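Local coordinates for putative immunoglobulin-blocking virulence protein (Mycoplasma mycoides subsp. capri, PDB 7ADK) that probably captures host immunoglobulins and blocks their binding to antigen, helping the mycoplasma evade the antibody response, at residues T164-V172 / S342-Y351; K295-Y306 / I320-W331. All coordinates share one frame; numbering follows the deposited sequence.

Interaction 1 (T164-V172 / S342-Y351); sequences TKPYQNHTV and SRLRRDNSEY
Arg346 meets the backbone carbonyl of Gln168 end-on: NH2 and NH1 both donate to Gln168 O, at 2.9 Å and 3.0 Å, with the oxygen lying in the guanidinium plane. Its rotation is fixed from a second edge as well, because NE and NH2 grip the neighbouring Asp347 OD1 side-on in a salt bridge. Asp347 spends its other oxygen on the loop. Tyr167 OH donates to the syn lone pair of Asp347 OD2 at 2.7 Å, the ring and carboxylate standing nearly perpendicular, and Trp527 NE1 is a further donor to the same oxygen. Arg343 NE reaches Asn169 OD1 at 2.9 Å from above the amide plane. At the more exposed margin, Lys165 stretches out its extended chain to form a salt bridge, NZ to Glu350 OE2 at 2.8 Å.

The arrangement is an irregular, extended loop laid against one flank of helix 339-351, whose turn at 347-351 is of the wider pi type. On the loop side Asn582 ties down the same residues: Tyr167 O accepts from Asn582 ND2, and Asn169 ND2 donates to Asn582 O.

Aromatic contacts fill the space between the polar pairs. With CG anti to the backbone N (chi1 -171°), the Tyr167 ring swings toward the helix and slides beside Tyr351, centroids 5.3 Å apart and planes at 21°, with little overlap. Tyr351 also stacks with Trp527. Over a face of Tyr167 sits the Arg346 guanidinium in a cation-pi contact, CZ standing 4.9 Å from the ring centroid.

Two methyl groups close the contact against polar partners. Thr171 presents CG2 to one face of the same guanidinium, and Val172 CG2 packs 3.6 Å from Ser342 OG, a hydroxyl hydrogen-bonded to Asn338 O.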
loop_
_atom_site.group_PDB
_atom_site.type_symbol
_atom_site.label_atom_id
_atom_site.label_comp_id
_atom_site.label_asym_id
_atom_site.label_seq_id
_atom_site.Cartn_x
_atom_site.Cartn_y
_atom_site.Cartn_z
ATOM N N THR A 164 7.048 6.906 -41.649
ATOM C CA THR A 164 7.448 8.138 -42.363
ATOM C C THR A 164 8.934 8.214 -42.725
ATOM O O THR A 164 9.296 8.881 -43.690
ATOM C CB THR A 164 7.108 9.356 -41.503
ATOM O OG1 THR A 164 7.747 9.209 -40.269
ATOM C CG2 THR A 164 5.617 9.524 -41.255
ATOM N N LYS A 165 9.800 7.542 -41.962
ATOM C CA LYS A 165 11.269 7.627 -42.026
ATOM C C LYS A 165 11.879 6.460 -41.238
ATOM O O LYS A 165 11.479 6.266 -40.095
ATOM C CB LYS A 165 11.660 8.989 -41.419
ATOM C CG LYS A 165 13.151 9.202 -41.146
ATOM C CD LYS A 165 13.370 10.654 -40.698
ATOM C CE LYS A 165 14.805 10.892 -40.218
ATOM N NZ LYS A 165 15.036 12.318 -39.898
ATOM N N PRO A 166 12.822 5.675 -41.773
ATOM C CA PRO A 166 13.475 4.612 -41.023
ATOM C C PRO A 166 14.419 5.187 -39.962
ATOM O O PRO A 166 15.388 5.881 -40.268
ATOM C CB PRO A 166 14.203 3.767 -42.070
ATOM C CG PRO A 166 14.486 4.759 -43.192
ATOM C CD PRO A 166 13.300 5.717 -43.139
ATOM N N TYR A 167 14.165 4.870 -38.697
ATOM C CA TYR A 167 15.037 5.267 -37.588
ATOM C C TYR A 167 16.398 4.543 -37.649
ATOM O O TYR A 167 16.460 3.397 -38.089
ATOM C CB TYR A 167 14.296 4.980 -36.282
ATOM C CG TYR A 167 14.949 5.517 -35.024
ATOM C CD1 TYR A 167 15.919 4.767 -34.332
ATOM C CD2 TYR A 167 14.547 6.764 -34.522
ATOM C CE1 TYR A 167 16.506 5.280 -33.162
ATOM C CE2 TYR A 167 15.128 7.278 -33.350
ATOM C CZ TYR A 167 16.106 6.534 -32.664
ATOM O OH TYR A 167 16.661 7.025 -31.528
ATOM N N GLN A 168 17.486 5.167 -37.181
ATOM C CA GLN A 168 18.748 4.470 -36.912
ATOM C C GLN A 168 19.407 4.901 -35.596
ATOM O O GLN A 168 19.479 6.085 -35.271
ATOM C CB GLN A 168 19.664 4.525 -38.137
ATOM C CG GLN A 168 21.064 3.989 -37.831
ATOM C CD GLN A 168 21.841 3.500 -39.031
ATOM O OE1 GLN A 168 21.314 3.104 -40.046
ATOM N NE2 GLN A 168 23.130 3.424 -38.918
ATOM N N ASN A 169 19.870 3.910 -34.834
ATOM C CA ASN A 169 20.408 4.048 -33.491
ATOM C C ASN A 169 21.911 4.396 -33.496
ATOM O O ASN A 169 22.292 5.418 -32.932
ATOM C CB ASN A 169 20.080 2.758 -32.721
ATOM C CG ASN A 169 19.906 3.012 -31.237
ATOM O OD1 ASN A 169 20.741 3.599 -30.581
ATOM N ND2 ASN A 169 18.794 2.638 -30.660
ATOM N N HIS A 170 22.771 3.615 -34.159
ATOM C CA HIS A 170 24.189 3.969 -34.310
ATOM C C HIS A 170 24.385 4.975 -35.442
ATOM O O HIS A 170 24.564 4.640 -36.609
ATOM C CB HIS A 170 25.099 2.743 -34.438
ATOM C CG HIS A 170 25.352 2.011 -33.141
ATOM N ND1 HIS A 170 25.004 2.440 -31.855
ATOM C CD2 HIS A 170 26.066 0.857 -33.031
ATOM C CE1 HIS A 170 25.481 1.513 -31.012
ATOM N NE2 HIS A 170 26.118 0.551 -31.694
ATOM N N THR A 171 24.350 6.244 -35.057
ATOM C CA THR A 171 24.612 7.423 -35.889
ATOM C C THR A 171 26.086 7.655 -36.218
ATOM O O THR A 171 26.371 8.392 -37.153
ATOM C CB THR A 171 24.108 8.671 -35.165
ATOM O OG1 THR A 171 24.631 8.704 -33.876
ATOM C CG2 THR A 171 22.603 8.697 -35.024
ATOM N N VAL A 172 27.028 7.070 -35.475
ATOM C CA VAL A 172 28.472 7.351 -35.566
ATOM C C VAL A 172 29.321 6.082 -35.630
ATOM O O VAL A 172 28.912 5.001 -35.209
ATOM C CB VAL A 172 28.966 8.278 -34.433
ATOM C CG1 VAL A 172 28.325 9.664 -34.519
ATOM C CG2 VAL A 172 28.763 7.717 -33.029
ATOM N N SER A 342 25.325 11.158 -29.097
ATOM C CA SER A 342 25.111 11.451 -30.522
ATOM C C SER A 342 23.701 11.076 -30.976
ATOM O O SER A 342 23.083 11.836 -31.719
ATOM C CB SER A 342 26.158 10.752 -31.386
ATOM O OG SER A 342 26.097 9.363 -31.194
ATOM N N ARG A 343 23.145 9.962 -30.481
ATOM C CA ARG A 343 21.735 9.599 -30.669
ATOM C C ARG A 343 20.802 10.601 -30.001
ATOM O O ARG A 343 19.928 11.130 -30.674
ATOM C CB ARG A 343 21.482 8.177 -30.155
ATOM C CG ARG A 343 20.086 7.622 -30.508
ATOM C CD ARG A 343 19.419 6.888 -29.344
ATOM N NE ARG A 343 20.269 5.810 -28.828
ATOM C CZ ARG A 343 20.512 5.511 -27.569
ATOM N NH1 ARG A 343 19.857 6.038 -26.586
ATOM N NH2 ARG A 343 21.443 4.666 -27.276
ATOM N N LEU A 344 20.976 10.927 -28.716
ATOM C CA LEU A 344 20.123 11.910 -28.039
ATOM C C LEU A 344 20.204 13.319 -28.657
ATOM O O LEU A 344 19.190 14.003 -28.738
ATOM C CB LEU A 344 20.442 11.964 -26.538
ATOM C CG LEU A 344 19.673 10.954 -25.677
ATOM C CD1 LEU A 344 20.296 9.573 -25.681
ATOM C CD2 LEU A 344 19.582 11.437 -24.240
ATOM N N ARG A 345 21.370 13.747 -29.149
ATOM C CA ARG A 345 21.527 15.013 -29.885
ATOM C C ARG A 345 20.728 14.994 -31.177
ATOM O O ARG A 345 19.959 15.912 -31.435
ATOM C CB ARG A 345 23.008 15.297 -30.160
ATOM C CG ARG A 345 23.235 16.782 -30.482
ATOM C CD ARG A 345 24.674 17.101 -30.898
ATOM N NE ARG A 345 25.658 16.598 -29.922
ATOM C CZ ARG A 345 26.459 15.560 -30.065
ATOM N NH1 ARG A 345 26.613 14.927 -31.181
ATOM N NH2 ARG A 345 27.165 15.129 -29.072
ATOM N N ARG A 346 20.887 13.949 -31.990
ATOM C CA ARG A 346 20.141 13.769 -33.234
ATOM C C ARG A 346 18.643 13.749 -32.971
ATOM O O ARG A 346 17.922 14.475 -33.639
ATOM C CB ARG A 346 20.679 12.518 -33.939
ATOM C CG ARG A 346 20.188 12.315 -35.383
ATOM C CD ARG A 346 18.748 11.818 -35.534
ATOM N NE ARG A 346 18.487 10.650 -34.685
ATOM C CZ ARG A 346 18.888 9.422 -34.875
ATOM N NH1 ARG A 346 19.470 9.003 -35.950
ATOM N NH2 ARG A 346 18.688 8.566 -33.939
ATOM N N ASP A 347 18.178 13.037 -31.950
ATOM C CA ASP A 347 16.751 12.996 -31.618
ATOM C C ASP A 347 16.180 14.337 -31.110
ATOM O O ASP A 347 15.151 14.793 -31.610
ATOM C CB ASP A 347 16.427 11.829 -30.657
ATOM C CG ASP A 347 16.527 10.404 -31.237
ATOM O OD1 ASP A 347 17.235 10.184 -32.237
ATOM O OD2 ASP A 347 15.860 9.480 -30.719
ATOM N N ASN A 348 16.834 15.027 -30.175
ATOM C CA ASN A 348 16.375 16.332 -29.682
ATOM C C ASN A 348 16.409 17.444 -30.742
ATOM O O ASN A 348 15.612 18.379 -30.681
ATOM C CB ASN A 348 17.190 16.734 -28.449
ATOM C CG ASN A 348 16.872 15.936 -27.203
ATOM O OD1 ASN A 348 15.738 15.711 -26.830
ATOM N ND2 ASN A 348 17.864 15.489 -26.500
ATOM N N SER A 349 17.310 17.352 -31.715
ATOM C CA SER A 349 17.512 18.377 -32.745
ATOM C C SER A 349 16.678 18.192 -34.011
ATOM O O SER A 349 16.540 19.154 -34.767
ATOM C CB SER A 349 18.990 18.505 -33.087
ATOM O OG SER A 349 19.486 17.316 -33.646
ATOM N N GLU A 350 16.120 17.004 -34.264
ATOM C CA GLU A 350 15.346 16.740 -35.486
ATOM C C GLU A 350 14.094 15.863 -35.341
ATOM O O GLU A 350 13.216 15.983 -36.194
ATOM C CB GLU A 350 16.278 16.209 -36.589
ATOM C CG GLU A 350 16.347 14.679 -36.681
ATOM C CD GLU A 350 17.427 14.172 -37.644
ATOM O OE1 GLU A 350 18.490 14.814 -37.797
ATOM O OE2 GLU A 350 17.201 13.107 -38.265
ATOM N N TYR A 351 13.959 15.003 -34.324
ATOM C CA TYR A 351 12.702 14.265 -34.123
ATOM C C TYR A 351 11.692 15.078 -33.331
ATOM O O TYR A 351 10.516 15.085 -33.678
ATOM C CB TYR A 351 12.896 12.887 -33.485
ATOM C CG TYR A 351 13.348 11.819 -34.456
ATOM C CD1 TYR A 351 12.539 11.465 -35.549
ATOM C CD2 TYR A 351 14.556 11.147 -34.254
ATOM C CE1 TYR A 351 12.960 10.488 -36.462
ATOM C CE2 TYR A 351 14.996 10.183 -35.168
ATOM C CZ TYR A 351 14.205 9.868 -36.282
ATOM O OH TYR A 351 14.658 8.969 -37.181
#

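Interaction 2 (K295-Y306 / I320-W331); sequences KFTKIASTSEKY and INEAGEIDSNGW
Tyr306 lies flat on Trp331 like one tile on another: its ring and the six-membered ring of the indole are 3.7 Å apart between centroids, with planes at 8°, while Tyr306 CB rests over the five-membered ring in a CH-pi contact. The Ser328 hydroxyl lies over the rim of the opposite face. At the indole edge Trp331 NE1 donates, in the ring plane, to Ser303 OG at 3.2 Å. That hydroxyl donates to Asp327 OD2 at 2.8 Å, an oxygen brought there by CG anti to the backbone N (chi1 -160°) and also accepting from Ser328 N.

Between the aromatic pair and the far end runs a single parallel beta bridge, Ile299 with Ile326, which adds a short extended segment to strand 326-332 of a small antiparallel sheet. Ile326 N donates to Lys298 O, and Ala300 N to Ile326 O, each at 2.8 Å.

The small Ala300 methyl fills a hollow lined by Ile326 O, Asn321 ND2, Glu325 OE2 and Asp327 CB, its wall braced by the Asn321-Glu325 bond. A larger fit sets Ile320 CD1 over a face of Phe296, 4.3 Å from the ring centroid; Ile326 CD1 lies against the Phe296 carbonyl and, less closely, CB.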
loop_
_atom_site.group_PDB
_atom_site.type_symbol
_atom_site.label_atom_id
_atom_site.label_comp_id
_atom_site.label_asym_id
_atom_site.label_seq_id
_atom_site.Cartn_x
_atom_site.Cartn_y
_atom_site.Cartn_z
ATOM N N LYS A 295 55.396 9.890 -9.357
ATOM C CA LYS A 295 55.617 8.428 -9.318
ATOM C C LYS A 295 54.620 7.601 -10.135
ATOM O O LYS A 295 54.815 6.400 -10.300
ATOM C CB LYS A 295 55.627 7.961 -7.852
ATOM C CG LYS A 295 56.863 8.467 -7.102
ATOM C CD LYS A 295 58.166 7.740 -7.477
ATOM C CE LYS A 295 59.410 8.517 -7.037
ATOM N NZ LYS A 295 59.377 8.891 -5.608
ATOM N N PHE A 296 53.542 8.199 -10.634
ATOM C CA PHE A 296 52.378 7.460 -11.138
ATOM C C PHE A 296 52.282 7.332 -12.664
ATOM O O PHE A 296 51.259 6.907 -13.188
ATOM C CB PHE A 296 51.115 8.001 -10.472
ATOM C CG PHE A 296 51.072 7.752 -8.985
ATOM C CD1 PHE A 296 50.745 6.473 -8.511
ATOM C CD2 PHE A 296 51.391 8.774 -8.078
ATOM C CE1 PHE A 296 50.742 6.222 -7.133
ATOM C CE2 PHE A 296 51.366 8.528 -6.697
ATOM C CZ PHE A 296 51.042 7.247 -6.223
ATOM N N THR A 297 53.356 7.605 -13.399
ATOM C CA THR A 297 53.481 7.367 -14.854
ATOM C C THR A 297 53.593 5.868 -15.231
ATOM O O THR A 297 54.556 5.443 -15.873
ATOM C CB THR A 297 54.669 8.174 -15.411
ATOM O OG1 THR A 297 55.842 7.828 -14.714
ATOM C CG2 THR A 297 54.485 9.684 -15.293
ATOM N N LYS A 298 52.649 5.028 -14.780
ATOM C CA LYS A 298 52.443 3.629 -15.227
ATOM C C LYS A 298 50.950 3.301 -15.278
ATOM O O LYS A 298 50.228 3.595 -14.328
ATOM C CB LYS A 298 53.180 2.611 -14.329
ATOM C CG LYS A 298 54.702 2.660 -14.511
ATOM C CD LYS A 298 55.430 1.559 -13.732
ATOM C CE LYS A 298 56.948 1.562 -13.985
ATOM N NZ LYS A 298 57.604 2.832 -13.584
ATOM N N ILE A 299 50.501 2.635 -16.342
ATOM C CA ILE A 299 49.111 2.174 -16.540
ATOM C C ILE A 299 48.992 0.667 -16.257
ATOM O O ILE A 299 49.846 -0.119 -16.666
ATOM C CB ILE A 299 48.608 2.519 -17.961
ATOM C CG1 ILE A 299 48.542 4.034 -18.236
ATOM C CG2 ILE A 299 47.234 1.898 -18.258
ATOM C CD1 ILE A 299 47.674 4.853 -17.276
ATOM N N ALA A 300 47.933 0.264 -15.561
ATOM C CA ALA A 300 47.627 -1.119 -15.200
ATOM C C ALA A 300 47.170 -2.000 -16.382
ATOM O O ALA A 300 46.632 -1.523 -17.380
ATOM C CB ALA A 300 46.575 -1.097 -14.096
ATOM N N SER A 301 47.363 -3.315 -16.248
ATOM C CA SER A 301 47.267 -4.292 -17.343
ATOM C C SER A 301 45.893 -4.362 -18.017
ATOM O O SER A 301 45.818 -4.528 -19.226
ATOM C CB SER A 301 47.654 -5.671 -16.791
ATOM O OG SER A 301 47.854 -6.634 -17.801
ATOM N N THR A 302 44.803 -4.229 -17.264
ATOM C CA THR A 302 43.433 -4.244 -17.800
ATOM C C THR A 302 43.097 -2.934 -18.499
ATOM O O THR A 302 42.674 -2.935 -19.648
ATOM C CB THR A 302 42.420 -4.502 -16.681
ATOM O OG1 THR A 302 42.605 -3.560 -15.654
ATOM C CG2 THR A 302 42.575 -5.890 -16.071
ATOM N N SER A 303 43.354 -1.797 -17.852
ATOM C CA SER A 303 43.123 -0.470 -18.424
ATOM C C SER A 303 43.979 -0.154 -19.654
ATOM O O SER A 303 43.612 0.716 -20.434
ATOM C CB SER A 303 43.302 0.591 -17.351
ATOM O OG SER A 303 42.245 0.491 -16.429
ATOM N N GLU A 304 45.076 -0.872 -19.903
ATOM C CA GLU A 304 45.795 -0.801 -21.177
ATOM C C GLU A 304 45.044 -1.482 -22.343
ATOM O O GLU A 304 45.086 -0.995 -23.470
ATOM C CB GLU A 304 47.197 -1.381 -20.981
ATOM C CG GLU A 304 48.119 -1.188 -22.173
ATOM C CD GLU A 304 49.558 -1.587 -21.849
ATOM O OE1 GLU A 304 50.474 -0.749 -22.016
ATOM O OE2 GLU A 304 49.787 -2.742 -21.433
ATOM N N LYS A 305 44.299 -2.564 -22.098
ATOM C CA LYS A 305 43.502 -3.226 -23.148
ATOM C C LYS A 305 42.256 -2.438 -23.553
ATOM O O LYS A 305 41.942 -2.356 -24.732
ATOM C CB LYS A 305 43.234 -4.708 -22.806
ATOM C CG LYS A 305 41.898 -5.054 -22.134
ATOM C CD LYS A 305 41.894 -6.486 -21.609
ATOM C CE LYS A 305 40.615 -6.880 -20.883
ATOM N NZ LYS A 305 39.487 -7.098 -21.776
ATOM N N TYR A 306 41.601 -1.734 -22.636
ATOM C CA TYR A 306 40.538 -0.787 -22.998
ATOM C C TYR A 306 41.058 0.393 -23.838
ATOM O O TYR A 306 40.391 0.836 -24.771
ATOM C CB TYR A 306 39.813 -0.309 -21.749
ATOM C CG TYR A 306 38.840 -1.311 -21.170
ATOM C CD1 TYR A 306 39.296 -2.367 -20.375
ATOM C CD2 TYR A 306 37.464 -1.172 -21.405
ATOM C CE1 TYR A 306 38.388 -3.264 -19.799
ATOM C CE2 TYR A 306 36.554 -2.065 -20.828
ATOM C CZ TYR A 306 37.012 -3.107 -20.012
ATOM O OH TYR A 306 36.125 -3.945 -19.442
ATOM N N ILE A 320 44.446 3.899 -8.019
ATOM C CA ILE A 320 45.822 3.390 -7.990
ATOM C C ILE A 320 45.771 1.980 -7.398
ATOM O O ILE A 320 45.249 1.816 -6.296
ATOM C CB ILE A 320 46.679 4.331 -7.112
ATOM C CG1 ILE A 320 46.740 5.766 -7.673
ATOM C CG2 ILE A 320 48.102 3.799 -6.929
ATOM C CD1 ILE A 320 46.948 6.814 -6.599
ATOM N N ASN A 321 46.276 0.956 -8.080
ATOM C CA ASN A 321 46.312 -0.390 -7.495
ATOM C C ASN A 321 47.600 -0.622 -6.684
ATOM O O ASN A 321 48.449 0.256 -6.545
ATOM C CB ASN A 321 46.003 -1.471 -8.548
ATOM C CG ASN A 321 47.124 -1.849 -9.491
ATOM O OD1 ASN A 321 48.251 -2.078 -9.101
ATOM N ND2 ASN A 321 46.827 -2.009 -10.753
ATOM N N GLU A 322 47.747 -1.827 -6.148
ATOM C CA GLU A 322 48.818 -2.252 -5.241
ATOM C C GLU A 322 50.236 -1.996 -5.770
ATOM O O GLU A 322 51.132 -1.708 -4.989
ATOM C CB GLU A 322 48.680 -3.759 -4.952
ATOM C CG GLU A 322 47.390 -4.191 -4.236
ATOM C CD GLU A 322 46.122 -4.214 -5.104
ATOM O OE1 GLU A 322 46.214 -4.204 -6.349
ATOM O OE2 GLU A 322 45.006 -4.248 -4.545
ATOM N N ALA A 323 50.463 -2.082 -7.078
ATOM C CA ALA A 323 51.794 -2.050 -7.690
ATOM C C ALA A 323 52.301 -0.648 -8.093
ATOM O O ALA A 323 53.282 -0.530 -8.826
ATOM C CB ALA A 323 51.793 -3.041 -8.855
ATOM N N GLY A 324 51.651 0.424 -7.635
ATOM C CA GLY A 324 52.016 1.797 -8.003
ATOM C C GLY A 324 51.744 2.106 -9.472
ATOM O O GLY A 324 52.620 2.568 -10.200
ATOM N N GLU A 325 50.531 1.809 -9.919
ATOM C CA GLU A 325 50.100 1.956 -11.306
ATOM C C GLU A 325 48.610 2.322 -11.371
ATOM O O GLU A 325 47.831 1.955 -10.493
ATOM C CB GLU A 325 50.447 0.674 -12.081
ATOM C CG GLU A 325 49.817 -0.568 -11.448
ATOM C CD GLU A 325 50.137 -1.870 -12.185
ATOM O OE1 GLU A 325 51.302 -2.093 -12.566
ATOM O OE2 GLU A 325 49.220 -2.691 -12.392
ATOM N N ILE A 326 48.234 3.088 -12.392
ATOM C CA ILE A 326 46.905 3.683 -12.553
ATOM C C ILE A 326 45.974 2.707 -13.283
ATOM O O ILE A 326 46.308 2.187 -14.344
ATOM C CB ILE A 326 46.997 5.041 -13.275
ATOM C CG1 ILE A 326 47.866 6.036 -12.490
ATOM C CG2 ILE A 326 45.608 5.626 -13.521
ATOM C CD1 ILE A 326 48.025 7.377 -13.205
ATOM N N ASP A 327 44.790 2.491 -12.729
ATOM C CA ASP A 327 43.748 1.558 -13.163
ATOM C C ASP A 327 42.376 2.247 -13.056
ATOM O O ASP A 327 42.288 3.350 -12.520
ATOM C CB ASP A 327 43.853 0.301 -12.288
ATOM C CG ASP A 327 43.184 -0.939 -12.888
ATOM O OD1 ASP A 327 43.336 -2.028 -12.289
ATOM O OD2 ASP A 327 42.564 -0.837 -13.972
ATOM N N SER A 328 41.289 1.674 -13.566
ATOM C CA SER A 328 39.964 2.295 -13.412
ATOM C C SER A 328 38.811 1.301 -13.368
ATOM O O SER A 328 38.946 0.139 -13.738
ATOM C CB SER A 328 39.725 3.398 -14.455
ATOM O OG SER A 328 39.341 2.906 -15.712
ATOM N N ASN A 329 37.666 1.779 -12.884
ATOM C CA ASN A 329 36.369 1.113 -12.991
ATOM C C ASN A 329 35.453 1.820 -14.017
ATOM O O ASN A 329 34.239 1.842 -13.858
ATOM C CB ASN A 329 35.778 0.925 -11.579
ATOM C CG ASN A 329 35.549 2.203 -10.786
ATOM O OD1 ASN A 329 35.237 3.262 -11.301
ATOM N ND2 ASN A 329 35.680 2.142 -9.480
ATOM N N GLY A 330 36.031 2.448 -15.046
ATOM C CA GLY A 330 35.298 3.253 -16.025
ATOM C C GLY A 330 36.177 3.867 -17.111
ATOM O O GLY A 330 37.238 4.427 -16.826
ATOM N N TRP A 331 35.745 3.731 -18.369
ATOM C CA TRP A 331 36.456 4.148 -19.588
ATOM C C TRP A 331 35.488 4.784 -20.592
ATOM O O TRP A 331 34.377 4.301 -20.780
ATOM C CB TRP A 331 37.204 2.978 -20.254
ATOM C CG TRP A 331 38.039 2.106 -19.376
ATOM C CD1 TRP A 331 39.365 2.236 -19.175
ATOM C CD2 TRP A 331 37.619 0.983 -18.543
ATOM N NE1 TRP A 331 39.788 1.291 -18.270
ATOM C CE2 TRP A 331 38.755 0.496 -17.845
ATOM C CE3 TRP A 331 36.388 0.343 -18.280
ATOM C CZ2 TRP A 331 38.682 -0.558 -16.935
ATOM C CZ3 TRP A 331 36.306 -0.717 -17.361
ATOM C CH2 TRP A 331 37.448 -1.171 -16.692
#

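From the N terminus, the chain first lays down 164-172, the loop between helix 153-157 and strand 174-178. It then runs through a region of several helices and much loop to 295-306, which leads into helix 301-308. After a link of only 13 residues, containing strand 312-313, it returns as 320-331, and interaction 2 closes this short loop. Helix 339-351 follows, and its 342-351 portion comes back to meet 164-172, so interaction 1 closes a loop of 169 residues within which interaction 2 is nested. The centres lie about 35 Å apart. Interaction 2 ties the small antiparallel sheet to helix 301-308 and the bridging segment before it, while interaction 1 joins the loop before strand 174-178 to helix 339-351.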